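Local coordinates for protein alkaline phosphatase (Thermus thermophilus, PDB 7KWD) that probably hydrolyses phosphate monoesters as a homodimeric alkaline phosphatase, using zinc and magnesium ions held in its active site, at residues Q29-L34 / N457-R462; R73-Y78 / M439-G444; L82-S87 / A435-L440; F102-K107 / Y472-M477. All coordinates share one frame; numbering follows the deposited sequence.

Contact 1: Q29-L34 / N457-R462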
loop_
_atom_site.group_PDB
_atom_site.type_symbol
_atom_site.label_atom_id
_atom_site.label_comp_id
_atom_site.label_asym_id
_atom_site.label_seq_id
_atom_site.Cartn_x
_atom_site.Cartn_y
_atom_site.Cartn_z
ATOM N N GLN A 29 -16.457 14.163 -1.636
ATOM C CA GLN A 29 -17.714 14.458 -0.972
ATOM C C GLN A 29 -17.974 13.538 0.217
ATOM O O GLN A 29 -19.048 13.609 0.821
ATOM C CB GLN A 29 -18.855 14.387 -1.982
ATOM C CG GLN A 29 -18.724 15.391 -3.150
ATOM C CD GLN A 29 -18.712 16.855 -2.695
ATOM O OE1 GLN A 29 -17.926 17.675 -3.183
ATOM N NE2 GLN A 29 -19.585 17.183 -1.770
ATOM N N ASN A 30 -17.018 12.684 0.564
ATOM C CA ASN A 30 -17.105 11.835 1.750
ATOM C C ASN A 30 -16.448 12.603 2.884
ATOM O O ASN A 30 -15.221 12.627 2.996
ATOM C CB ASN A 30 -16.426 10.490 1.537
ATOM C CG ASN A 30 -16.454 9.636 2.791
ATOM O OD1 ASN A 30 -17.401 9.702 3.571
ATOM N ND2 ASN A 30 -15.421 8.842 2.997
ATOM N N GLN A 31 -17.262 13.286 3.689
ATOM C CA GLN A 31 -16.807 14.255 4.684
ATOM C C GLN A 31 -17.399 13.897 6.037
ATOM O O GLN A 31 -18.194 14.654 6.616
ATOM C CB GLN A 31 -17.188 15.680 4.261
ATOM C CG GLN A 31 -16.457 16.080 2.994
ATOM C CD GLN A 31 -16.628 17.532 2.591
ATOM O OE1 GLN A 31 -17.095 18.381 3.355
ATOM N NE2 GLN A 31 -16.224 17.825 1.363
ATOM N N PRO A 32 -17.007 12.766 6.582
ATOM C CA PRO A 32 -17.617 12.311 7.828
ATOM C C PRO A 32 -17.280 13.226 8.985
ATOM O O PRO A 32 -16.175 13.755 9.088
ATOM C CB PRO A 32 -17.016 10.908 8.031
ATOM C CG PRO A 32 -15.728 10.966 7.288
ATOM C CD PRO A 32 -16.021 11.796 6.067
ATOM N N SER A 33 -18.244 13.364 9.876
ATOM C CA SER A 33 -18.161 14.217 11.044
ATOM C C SER A 33 -17.622 13.445 12.224
ATOM O O SER A 33 -17.850 12.236 12.353
ATOM C CB SER A 33 -19.559 14.754 11.411
ATOM O OG SER A 33 -19.976 15.741 10.473
ATOM N N LEU A 34 -16.899 14.164 13.090
ATOM C CA LEU A 34 -16.519 13.609 14.384
ATOM C C LEU A 34 -17.724 13.440 15.294
ATOM O O LEU A 34 -17.833 12.438 16.010
ATOM C CB LEU A 34 -15.513 14.523 15.059
ATOM C CG LEU A 34 -14.093 14.620 14.491
ATOM C CD1 LEU A 34 -13.328 15.700 15.280
ATOM C CD2 LEU A 34 -13.384 13.252 14.556
ATOM N N ASN A 457 -7.439 14.068 1.473
ATOM C CA ASN A 457 -6.557 14.571 2.521
ATOM C C ASN A 457 -7.042 15.924 3.044
ATOM O O ASN A 457 -6.827 16.246 4.225
ATOM C CB ASN A 457 -5.098 14.585 2.045
ATOM C CG ASN A 457 -4.834 15.404 0.776
ATOM O OD1 ASN A 457 -5.723 15.997 0.156
ATOM N ND2 ASN A 457 -3.571 15.427 0.392
ATOM N N THR A 458 -7.770 16.690 2.226
ATOM C CA THR A 458 -8.274 17.967 2.721
ATOM C C THR A 458 -9.278 17.779 3.848
ATOM O O THR A 458 -9.581 18.726 4.571
ATOM C CB THR A 458 -8.959 18.785 1.625
ATOM O OG1 THR A 458 -9.948 17.989 0.945
ATOM C CG2 THR A 458 -7.909 19.271 0.627
ATOM N N HIS A 459 -9.815 16.581 4.008
ATOM C CA HIS A 459 -10.782 16.393 5.079
ATOM C C HIS A 459 -10.128 16.461 6.448
ATOM O O HIS A 459 -10.812 16.725 7.451
ATOM C CB HIS A 459 -11.505 15.076 4.926
ATOM C CG HIS A 459 -12.731 14.996 5.763
ATOM N ND1 HIS A 459 -13.760 15.904 5.648
ATOM C CD2 HIS A 459 -13.065 14.168 6.777
ATOM C CE1 HIS A 459 -14.694 15.612 6.535
ATOM N NE2 HIS A 459 -14.300 14.558 7.223
ATOM N N VAL A 460 -8.810 16.240 6.518
ATOM C CA VAL A 460 -8.155 16.377 7.803
ATOM C C VAL A 460 -8.328 17.798 8.327
ATOM O O VAL A 460 -8.548 18.012 9.533
ATOM C CB VAL A 460 -6.682 15.961 7.706
ATOM C CG1 VAL A 460 -6.005 16.414 8.956
ATOM C CG2 VAL A 460 -6.613 14.454 7.480
ATOM N N PHE A 461 -8.293 18.788 7.429
ATOM C CA PHE A 461 -8.586 20.164 7.821
ATOM C C PHE A 461 -9.973 20.295 8.448
ATOM O O PHE A 461 -10.128 20.908 9.503
ATOM C CB PHE A 461 -8.479 21.064 6.598
ATOM C CG PHE A 461 -8.768 22.518 6.875
ATOM C CD1 PHE A 461 -7.850 23.306 7.553
ATOM C CD2 PHE A 461 -9.964 23.090 6.453
ATOM C CE1 PHE A 461 -8.099 24.646 7.789
ATOM C CE2 PHE A 461 -10.228 24.419 6.702
ATOM C CZ PHE A 461 -9.290 25.203 7.360
ATOM N N ARG A 462 -10.996 19.703 7.814
ATOM C CA ARG A 462 -12.347 19.769 8.365
ATOM C C ARG A 462 -12.448 19.088 9.720
ATOM O O ARG A 462 -13.130 19.588 10.628
ATOM C CB ARG A 462 -13.335 19.147 7.378
ATOM C CG ARG A 462 -13.401 19.971 6.119
ATOM C CD ARG A 462 -14.534 19.568 5.202
ATOM N NE ARG A 462 -14.196 20.021 3.870
ATOM C CZ ARG A 462 -13.526 19.275 3.004
ATOM N NH1 ARG A 462 -13.175 18.038 3.340
ATOM N NH2 ARG A 462 -13.219 19.766 1.818
#

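Contact 2: R73-Y78 / M439-G444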
loop_
_atom_site.group_PDB
_atom_site.type_symbol
_atom_site.label_atom_id
_atom_site.label_comp_id
_atom_site.label_asym_id
_atom_site.label_seq_id
_atom_site.Cartn_x
_atom_site.Cartn_y
_atom_site.Cartn_z
ATOM N N ARG A 73 -2.348 -2.155 17.570
ATOM C CA ARG A 73 -3.444 -2.136 18.546
ATOM C C ARG A 73 -4.438 -1.025 18.236
ATOM O O ARG A 73 -5.651 -1.220 18.385
ATOM C CB ARG A 73 -2.895 -1.964 19.957
ATOM C CG ARG A 73 -1.823 -2.992 20.307
ATOM C CD ARG A 73 -1.252 -2.814 21.755
ATOM N NE ARG A 73 0.099 -3.382 21.934
ATOM C CZ ARG A 73 0.603 -3.735 23.119
ATOM N NH1 ARG A 73 -0.118 -3.580 24.224
ATOM N NH2 ARG A 73 1.811 -4.268 23.207
ATOM N N LEU A 74 -3.939 0.161 17.822
ATOM C CA LEU A 74 -4.843 1.257 17.504
ATOM C C LEU A 74 -5.648 0.947 16.239
ATOM O O LEU A 74 -6.867 1.130 16.199
ATOM C CB LEU A 74 -4.089 2.584 17.348
ATOM C CG LEU A 74 -3.288 3.090 18.529
ATOM C CD1 LEU A 74 -2.804 4.497 18.384
ATOM C CD2 LEU A 74 -4.091 2.953 19.796
ATOM N N LEU A 75 -4.987 0.495 15.182
ATOM C CA LEU A 75 -5.743 0.216 13.964
ATOM C C LEU A 75 -6.744 -0.923 14.148
ATOM O O LEU A 75 -7.715 -1.003 13.395
ATOM C CB LEU A 75 -4.794 -0.138 12.826
ATOM C CG LEU A 75 -3.821 0.966 12.393
ATOM C CD1 LEU A 75 -2.820 0.350 11.437
ATOM C CD2 LEU A 75 -4.541 2.121 11.715
ATOM N N ALA A 76 -6.519 -1.785 15.144
ATOM C CA ALA A 76 -7.367 -2.919 15.472
ATOM C C ALA A 76 -8.519 -2.542 16.380
ATOM O O ALA A 76 -9.312 -3.414 16.727
ATOM C CB ALA A 76 -6.525 -4.019 16.139
ATOM N N ARG A 77 -8.649 -1.272 16.744
ATOM C CA ARG A 77 -9.681 -0.892 17.695
ATOM C C ARG A 77 -10.325 0.463 17.418
ATOM O O ARG A 77 -11.525 0.638 17.627
ATOM C CB ARG A 77 -9.068 -0.887 19.089
ATOM C CG ARG A 77 -10.063 -0.633 20.179
ATOM C CD ARG A 77 -9.481 -0.942 21.555
ATOM N NE ARG A 77 -10.402 -0.521 22.608
ATOM C CZ ARG A 77 -10.109 -0.480 23.902
ATOM N NH1 ARG A 77 -8.896 -0.829 24.329
ATOM N NH2 ARG A 77 -11.034 -0.084 24.760
ATOM N N TYR A 78 -9.580 1.418 16.950
ATOM C CA TYR A 78 -10.113 2.767 16.875
ATOM C C TYR A 78 -10.441 3.137 15.448
ATOM O O TYR A 78 -9.981 2.488 14.504
ATOM C CB TYR A 78 -9.091 3.739 17.474
ATOM C CG TYR A 78 -9.074 3.632 18.968
ATOM C CD1 TYR A 78 -8.146 2.859 19.621
ATOM C CD2 TYR A 78 -10.028 4.277 19.719
ATOM C CE1 TYR A 78 -8.152 2.751 20.998
ATOM C CE2 TYR A 78 -10.051 4.165 21.077
ATOM C CZ TYR A 78 -9.115 3.416 21.724
ATOM O OH TYR A 78 -9.155 3.332 23.103
ATOM N N MET A 439 -2.800 5.933 5.630
ATOM C CA MET A 439 -3.483 5.808 6.912
ATOM C C MET A 439 -4.017 7.126 7.452
ATOM O O MET A 439 -3.334 8.143 7.460
ATOM C CB MET A 439 -2.503 5.234 7.923
ATOM C CG MET A 439 -2.976 5.217 9.354
ATOM S SD MET A 439 -1.686 4.569 10.431
ATOM C CE MET A 439 -0.597 5.910 10.586
ATOM N N LEU A 440 -5.248 7.070 7.982
ATOM C CA LEU A 440 -5.813 8.122 8.825
ATOM C C LEU A 440 -6.500 7.454 10.008
ATOM O O LEU A 440 -7.366 6.593 9.810
ATOM C CB LEU A 440 -6.824 8.974 8.069
ATOM C CG LEU A 440 -7.745 9.907 8.860
ATOM C CD1 LEU A 440 -7.004 11.034 9.615
ATOM C CD2 LEU A 440 -8.700 10.529 7.886
ATOM N N LEU A 441 -6.140 7.878 11.214
ATOM C CA LEU A 441 -6.592 7.217 12.436
ATOM C C LEU A 441 -6.947 8.243 13.498
ATOM O O LEU A 441 -6.199 9.197 13.715
ATOM C CB LEU A 441 -5.503 6.282 12.975
ATOM C CG LEU A 441 -5.493 5.795 14.428
ATOM C CD1 LEU A 441 -6.540 4.741 14.619
ATOM C CD2 LEU A 441 -4.128 5.203 14.733
ATOM N N LEU A 442 -8.049 7.998 14.201
ATOM C CA LEU A 442 -8.553 8.887 15.239
ATOM C C LEU A 442 -8.524 8.202 16.593
ATOM O O LEU A 442 -9.036 7.086 16.753
ATOM C CB LEU A 442 -9.984 9.324 14.956
ATOM C CG LEU A 442 -10.207 9.983 13.592
ATOM C CD1 LEU A 442 -11.710 10.277 13.391
ATOM C CD2 LEU A 442 -9.411 11.233 13.512
ATOM N N TYR A 443 -7.944 8.866 17.576
ATOM C CA TYR A 443 -7.812 8.279 18.909
ATOM C C TYR A 443 -8.398 9.287 19.882
ATOM O O TYR A 443 -7.787 10.330 20.170
ATOM C CB TYR A 443 -6.365 7.939 19.250
ATOM C CG TYR A 443 -6.247 7.217 20.575
ATOM C CD1 TYR A 443 -6.160 7.917 21.771
ATOM C CD2 TYR A 443 -6.267 5.838 20.635
ATOM C CE1 TYR A 443 -6.085 7.258 22.989
ATOM C CE2 TYR A 443 -6.174 5.181 21.846
ATOM C CZ TYR A 443 -6.074 5.896 23.017
ATOM O OH TYR A 443 -5.984 5.208 24.211
ATOM N N GLY A 444 -9.572 8.985 20.372
ATOM C CA GLY A 444 -10.266 9.913 21.241
ATOM C C GLY A 444 -11.483 9.263 21.853
ATOM O O GLY A 444 -11.870 8.140 21.502
#

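Contact 3: L82-S87 / A435-L440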
loop_
_atom_site.group_PDB
_atom_site.type_symbol
_atom_site.label_atom_id
_atom_site.label_comp_id
_atom_site.label_asym_id
_atom_site.label_seq_id
_atom_site.Cartn_x
_atom_site.Cartn_y
_atom_site.Cartn_z
ATOM N N LEU A 82 -8.687 5.987 5.244
ATOM C CA LEU A 82 -7.728 6.194 4.186
ATOM C C LEU A 82 -7.877 7.608 3.666
ATOM O O LEU A 82 -9.011 8.096 3.521
ATOM C CB LEU A 82 -7.973 5.222 3.037
ATOM C CG LEU A 82 -7.747 3.735 3.278
ATOM C CD1 LEU A 82 -8.114 2.935 2.010
ATOM C CD2 LEU A 82 -6.336 3.496 3.706
ATOM N N ILE A 83 -6.752 8.251 3.349
ATOM C CA ILE A 83 -6.807 9.524 2.649
ATOM C C ILE A 83 -6.190 9.404 1.262
ATOM O O ILE A 83 -5.152 8.763 1.079
ATOM C CB ILE A 83 -6.133 10.660 3.432
ATOM C CG1 ILE A 83 -4.734 10.255 3.889
ATOM C CG2 ILE A 83 -7.004 11.108 4.621
ATOM C CD1 ILE A 83 -3.938 11.462 4.285
ATOM N N ASN A 84 -6.814 10.086 0.292
ATOM C CA ASN A 84 -6.176 10.368 -0.991
ATOM C C ASN A 84 -5.191 11.524 -0.822
ATOM O O ASN A 84 -5.480 12.519 -0.146
ATOM C CB ASN A 84 -7.231 10.703 -2.053
ATOM C CG ASN A 84 -7.765 9.471 -2.749
ATOM O OD1 ASN A 84 -7.039 8.491 -2.979
ATOM N ND2 ASN A 84 -9.044 9.498 -3.090
ATOM N N THR A 85 -4.004 11.378 -1.424
ATOM C CA THR A 85 -2.917 12.316 -1.181
ATOM C C THR A 85 -2.576 13.178 -2.385
ATOM O O THR A 85 -1.666 14.010 -2.295
ATOM C CB THR A 85 -1.666 11.555 -0.766
ATOM O OG1 THR A 85 -1.328 10.626 -1.823
ATOM C CG2 THR A 85 -1.923 10.806 0.512
ATOM N N TYR A 86 -3.234 12.975 -3.514
ATOM C CA TYR A 86 -2.883 13.746 -4.696
ATOM C C TYR A 86 -3.004 15.249 -4.455
ATOM O O TYR A 86 -3.860 15.735 -3.705
ATOM C CB TYR A 86 -3.726 13.332 -5.889
ATOM C CG TYR A 86 -5.220 13.322 -5.737
ATOM C CD1 TYR A 86 -5.978 14.462 -5.968
ATOM C CD2 TYR A 86 -5.885 12.141 -5.465
ATOM C CE1 TYR A 86 -7.376 14.424 -5.878
ATOM C CE2 TYR A 86 -7.245 12.095 -5.377
ATOM C CZ TYR A 86 -7.988 13.241 -5.586
ATOM O OH TYR A 86 -9.352 13.182 -5.503
ATOM N N SER A 87 -2.105 15.992 -5.089
ATOM C CA SER A 87 -2.115 17.447 -4.997
ATOM C C SER A 87 -2.920 18.010 -6.176
ATOM O O SER A 87 -3.572 17.264 -6.916
ATOM C CB SER A 87 -0.677 17.968 -4.969
ATOM O OG SER A 87 0.009 17.539 -6.120
ATOM N N ALA A 435 1.499 7.264 -5.103
ATOM C CA ALA A 435 0.147 7.809 -5.143
ATOM C C ALA A 435 -0.847 7.059 -4.258
ATOM O O ALA A 435 -2.023 7.445 -4.184
ATOM C CB ALA A 435 -0.386 7.762 -6.573
ATOM N N SER A 436 -0.414 6.007 -3.614
ATOM C CA SER A 436 -1.290 5.181 -2.792
ATOM C C SER A 436 -2.057 6.005 -1.750
ATOM O O SER A 436 -1.470 6.862 -1.067
ATOM C CB SER A 436 -0.427 4.131 -2.068
ATOM O OG SER A 436 -1.163 3.539 -1.006
ATOM N N PRO A 437 -3.314 5.692 -1.494
ATOM C CA PRO A 437 -3.953 6.233 -0.283
ATOM C C PRO A 437 -3.301 5.654 0.968
ATOM O O PRO A 437 -2.756 4.548 0.953
ATOM C CB PRO A 437 -5.414 5.804 -0.420
ATOM C CG PRO A 437 -5.410 4.687 -1.409
ATOM C CD PRO A 437 -4.241 4.907 -2.317
ATOM N N VAL A 438 -3.316 6.430 2.054
ATOM C CA VAL A 438 -2.560 6.081 3.250
ATOM C C VAL A 438 -3.410 6.289 4.505
ATOM O O VAL A 438 -4.553 6.743 4.457
ATOM C CB VAL A 438 -1.247 6.888 3.348
ATOM C CG1 VAL A 438 -0.309 6.433 2.239
ATOM C CG2 VAL A 438 -1.559 8.373 3.247
ATOM N N MET A 439 -2.800 5.933 5.630
ATOM C CA MET A 439 -3.483 5.808 6.912
ATOM C C MET A 439 -4.017 7.126 7.452
ATOM O O MET A 439 -3.334 8.143 7.460
ATOM C CB MET A 439 -2.503 5.234 7.923
ATOM C CG MET A 439 -2.976 5.217 9.354
ATOM S SD MET A 439 -1.686 4.569 10.431
ATOM C CE MET A 439 -0.597 5.910 10.586
ATOM N N LEU A 440 -5.248 7.070 7.982
ATOM C CA LEU A 440 -5.813 8.122 8.825
ATOM C C LEU A 440 -6.500 7.454 10.008
ATOM O O LEU A 440 -7.366 6.593 9.810
ATOM C CB LEU A 440 -6.824 8.974 8.069
ATOM C CG LEU A 440 -7.745 9.907 8.860
ATOM C CD1 LEU A 440 -7.004 11.034 9.615
ATOM C CD2 LEU A 440 -8.700 10.529 7.886
HETATM O O HOH W 1 -4.069 8.955 -3.088
HETATM O O HOH W 2 0.483 8.598 -1.304
#

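Contact 4: F102-K107 / Y472-M477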
loop_
_atom_site.group_PDB
_atom_site.type_symbol
_atom_site.label_atom_id
_atom_site.label_comp_id
_atom_site.label_asym_id
_atom_site.label_seq_id
_atom_site.Cartn_x
_atom_site.Cartn_y
_atom_site.Cartn_z
ATOM N N PHE A 102 -3.796 19.308 4.734
ATOM C CA PHE A 102 -4.167 19.170 6.137
ATOM C C PHE A 102 -4.476 20.526 6.775
ATOM O O PHE A 102 -5.482 20.685 7.482
ATOM C CB PHE A 102 -3.043 18.507 6.934
ATOM C CG PHE A 102 -2.752 17.078 6.565
ATOM C CD1 PHE A 102 -3.615 16.335 5.782
ATOM C CD2 PHE A 102 -1.599 16.474 7.034
ATOM C CE1 PHE A 102 -3.341 15.017 5.482
ATOM C CE2 PHE A 102 -1.320 15.165 6.725
ATOM C CZ PHE A 102 -2.195 14.430 5.950
ATOM N N SER A 103 -3.572 21.500 6.593
ATOM C CA SER A 103 -3.608 22.703 7.421
ATOM C C SER A 103 -4.483 23.786 6.825
ATOM O O SER A 103 -4.911 24.672 7.558
ATOM C CB SER A 103 -2.204 23.283 7.637
ATOM O OG SER A 103 -1.712 23.783 6.417
ATOM N N CYS A 104 -4.763 23.725 5.523
ATOM C CA CYS A 104 -5.539 24.754 4.860
ATOM C C CYS A 104 -6.829 24.246 4.238
ATOM O O CYS A 104 -7.712 25.056 3.998
ATOM C CB CYS A 104 -4.696 25.453 3.783
ATOM S SG CYS A 104 -3.197 26.226 4.424
ATOM N N GLY A 105 -6.982 22.935 4.038
ATOM C CA GLY A 105 -8.218 22.359 3.541
ATOM C C GLY A 105 -8.419 22.453 2.047
ATOM O O GLY A 105 -9.539 22.240 1.572
ATOM N N VAL A 106 -7.379 22.768 1.291
ATOM C CA VAL A 106 -7.489 22.948 -0.145
ATOM C C VAL A 106 -6.255 22.338 -0.795
ATOM O O VAL A 106 -5.189 22.228 -0.175
ATOM C CB VAL A 106 -7.628 24.438 -0.570
ATOM C CG1 VAL A 106 -8.845 25.065 0.002
ATOM C CG2 VAL A 106 -6.412 25.226 -0.176
ATOM N N LYS A 107 -6.412 21.931 -2.043
ATOM C CA LYS A 107 -5.303 21.401 -2.820
ATOM C C LYS A 107 -4.459 22.561 -3.300
ATOM O O LYS A 107 -4.993 23.596 -3.723
ATOM C CB LYS A 107 -5.797 20.613 -4.023
ATOM C CG LYS A 107 -6.819 19.539 -3.690
ATOM C CD LYS A 107 -6.115 18.267 -3.265
ATOM C CE LYS A 107 -7.007 17.037 -3.327
ATOM N NZ LYS A 107 -6.372 15.868 -2.615
ATOM N N TYR A 472 -13.158 27.391 9.238
ATOM C CA TYR A 472 -13.083 28.560 8.372
ATOM C C TYR A 472 -12.692 28.036 7.000
ATOM O O TYR A 472 -12.410 26.845 6.828
ATOM C CB TYR A 472 -12.082 29.578 8.896
ATOM C CG TYR A 472 -10.667 29.052 8.945
ATOM C CD1 TYR A 472 -10.212 28.292 10.037
ATOM C CD2 TYR A 472 -9.777 29.329 7.924
ATOM C CE1 TYR A 472 -8.897 27.854 10.099
ATOM C CE2 TYR A 472 -8.475 28.870 7.961
ATOM C CZ TYR A 472 -8.033 28.143 9.047
ATOM O OH TYR A 472 -6.727 27.678 9.074
ATOM N N GLN A 473 -12.653 28.908 6.018
ATOM C CA GLN A 473 -12.377 28.510 4.648
ATOM C C GLN A 473 -11.176 29.273 4.105
ATOM O O GLN A 473 -10.888 30.394 4.530
ATOM C CB GLN A 473 -13.588 28.744 3.743
ATOM C CG GLN A 473 -14.066 30.179 3.673
ATOM C CD GLN A 473 -15.193 30.343 2.663
ATOM O OE1 GLN A 473 -16.362 30.165 3.004
ATOM N NE2 GLN A 473 -14.847 30.666 1.416
ATOM N N ASN A 474 -10.463 28.625 3.182
ATOM C CA ASN A 474 -9.352 29.154 2.421
ATOM C C ASN A 474 -9.760 29.127 0.956
ATOM O O ASN A 474 -10.534 28.259 0.540
ATOM C CB ASN A 474 -8.072 28.326 2.616
ATOM C CG ASN A 474 -7.255 28.781 3.826
ATOM O OD1 ASN A 474 -6.900 29.938 3.951
ATOM N ND2 ASN A 474 -6.948 27.842 4.720
ATOM N N PRO A 475 -9.237 30.034 0.154
ATOM C CA PRO A 475 -9.599 30.015 -1.263
ATOM C C PRO A 475 -9.068 28.799 -2.000
ATOM O O PRO A 475 -8.054 28.188 -1.638
ATOM C CB PRO A 475 -8.985 31.315 -1.810
ATOM C CG PRO A 475 -7.851 31.645 -0.832
ATOM C CD PRO A 475 -8.355 31.155 0.509
ATOM N N VAL A 476 -9.769 28.484 -3.065
ATOM C CA VAL A 476 -9.533 27.346 -3.928
ATOM C C VAL A 476 -8.956 27.815 -5.252
ATOM O O VAL A 476 -9.188 28.940 -5.690
ATOM C CB VAL A 476 -10.884 26.624 -4.113
ATOM C CG1 VAL A 476 -10.821 25.654 -5.272
ATOM C CG2 VAL A 476 -11.318 25.922 -2.798
ATOM N N MET A 477 -8.193 26.931 -5.888
ATOM C CA MET A 477 -7.703 27.087 -7.255
ATOM C C MET A 477 -8.031 25.785 -7.968
ATOM O O MET A 477 -7.908 24.705 -7.379
ATOM C CB MET A 477 -6.180 27.378 -7.293
ATOM C CG MET A 477 -5.466 27.245 -8.657
ATOM S SD MET A 477 -3.689 27.727 -8.619
ATOM C CE MET A 477 -3.783 29.303 -7.763
HETATM O O HOH W 3 -7.585 24.473 -4.316
#

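Contact 1: Q29-L34 / N457-R462
His-459, on helix 459-468, reaches across to the irregular chain 29-34, where its NE2 donates to the backbone O of Pro-32 at 2.8 Å. The oxygen lies almost exactly in the imidazole plane and the bond is fairly straight, 160° at the hydrogen. Turning CG away from the backbone N (chi1 -165°) carries the ring outward, off the helix. Arg-462, one turn later, takes the other ring nitrogen: its NH1 donates to ND1 of His-459 at 3.2 Å, again in the ring plane. Two in-plane bonds of opposite sense fix the rotation of the ring and place its proton on NE2; the adjacent guanidinium would be expected to disfavour a second proton. Histidine suits this place because one small ring can give a hydrogen on one side and accept one on another.

Gln-31 meets Arg-462 differently. Its amide lies flat over the guanidinium, the planes only 9° apart, with Gln-31 NE2 3.5 Å from Arg-462 CZ. The two flat polar groups stack; Gln-31 OE1 meets Arg-462 NE at too poor an angle for a hydrogen bond, and the amide nitrogen is bonded instead to Leu-28 O. Pro-32 packs against the ring through its CD, 3.5 Å from His-459 NE2.

The contact joins the chain leading into strand 40-46 to helix 459-468. Leu-34 continues along that helix, resting on Leu-463 and Ala-467, while Asn-30 ND2 bonds to Leu-452 O in a loop and Leu-454 O at the start of strand 454-456. Asn-30 also packs on Ala-76 of the second subunit.

Contact 2: R73-Y78 / M439-G444
Tyr-78 and Tyr-443 bring the two backbones closest, with their CA atoms 6.3 Å apart, where the chain leaving helix 70-75 passes the far end of strand 438-443. The helix ends in a tight turn: Leu-74 O accepts from both Arg-77 N and Tyr-78 N, and this sets Tyr-78 facing the strand.

The two tyrosines form an edge-to-face pair, the edge of Tyr-443 directed at the face of Tyr-78. Ring centroids are 4.5 Å apart and the planes stand at 54°. Tyr-443 CD2 sits 3.6 Å above the Tyr-78 ring plane, near its centre, while Arg-77 CG lies over the opposite face, toward its rim. The Tyr-443 ring leaves the strand on the side away from its own N (chi1 -175°), which brings it also to Leu-74, whose CD2 is 3.7 Å from Tyr-443 CE2. Leu-74 CB also meets Leu-441 CD2 at 3.7 Å, and Leu-75 CD2 meets Met-439 SD at 4.0 Å. Branched leucines and a flexible methionine suit such close filling between helix and strand.

The Tyr-443 hydroxyl is bonded to Asp-305, outside this pairing. Apolar packing and the aromatic pair hold the segments together, beside the dimer interface, where Leu-75 also packs on Leu-454 of the second subunit.

Contact 3: L82-S87 / A435-L440
Ile-83 and Val-438 form an antiparallel hydrogen-bonded pair: Ile-83 N donates to Val-438 O at 2.9 Å and Val-438 N to Ile-83 O at 3.1 Å, so each residue has both backbone polar groups satisfied by the other. Each oxygen has a second, weaker neighbour. Leu-82 and Pro-437, flanking this pair, each turn a CA hydrogen to the opposite carbonyl, Leu-82 CA to Val-438 O and Pro-437 CA to Ile-83 O; at its position Pro-437 needs no N-H toward strand 80-84.

Beyond the pair, water bridges the two segments. Water 1 accepts from Thr-85 N at 2.9 Å. It lies 2.8 Å from Ala-435 O and also reaches Asn-84 OD1, an oxygen that Gln-58 of the second subunit also bonds. Water 2 accepts from Thr-85 OG1 at 2.8 Å and donates to Ser-436 O at 2.6 Å. Threonine serves both needs here: placing OG1 between N and the carbonyl carbon (chi1 59°) turns it to the water, while CG2 rests 3.7 Å from Val-438 CG2. Ser-436 OG donates to Pro-437 O within its own segment. On the same face as Val-438, the branched Ile-83 meets CG2 of that valine with CG1 and Leu-440 CD2 with its own CG2.

This is a short antiparallel ladder between strands 80-84 and 438-443, with strand 454-456 parallel on the other side of strand 80-84. Trp-51 of the second subunit packs on Leu-82 and Pro-437. The ladder ends beside the metal site: the Thr-85 side chain is about 4 Å from that of the zinc ligand His-318.

Contact 4: F102-K107 / Y472-M477
A loop near the end of the chain packs against the C-terminal end of helix 95-104, partly buried and joined by one direct hydrogen bond, one water bridge and a small apolar contact. Asn-474 ND2 donates to Cys-104 O at 3.0 Å. The bond is nearly straight (170°), arrives in the carbonyl plane on a lone pair, and lies close to the plane of the Asn-474 amide. It thus supplies a donor to a carbonyl at the helix end, where the backbone changes course: Gly-105 leaves helical geometry with positive phi (80°), which glycine, having no CB, adopts easily.

Asparagine suits the place because its other amide atom, OD1, accepts from Lys-123 N, so both ends of the group are held. Past the glycine, Val-106 turns toward the loop; its CG1 lies 3.6 Å from Pro-475 O and 3.8 Å from Val-476 CG2. Water 3 then links the two segments, donating to Lys-107 O at 2.8 Å and accepting from Met-477 N at 3.0 Å.

Helix 95-104 begins at Ser-95, a zinc ligand here and the predicted phosphoserine nucleophile; a helix starting at the nucleophile belongs to the alkaline phosphatase active-site architecture, and this contact lies at its distant end.

In the fold
Contacts 2 and 3 share Met-439 and Leu-440, so strand 438-443 carries both, pairing with strand 80-84 while side chains from it pack on helix 70-75. Contact 1 touches each: Leu-34 CD2 is 3.6 Å from Leu-442 CD1, and Asn-457 N lies 3.0 Å from Asn-84 O, a probable hydrogen bond. Lys-107 of contact 4 ties three contacts together, its NZ 2.8 Å from Asn-457 OD1 and 2.7 Å from Tyr-86 O. Contacts 2 and 4 do not touch. Contact 3 comes nearest the metals, with the Thr-85 side chain about 9 Å from a zinc ion; Met-439 and Ser-103 side chains are each about 13 Å from one. Contact 1 lies away from the site.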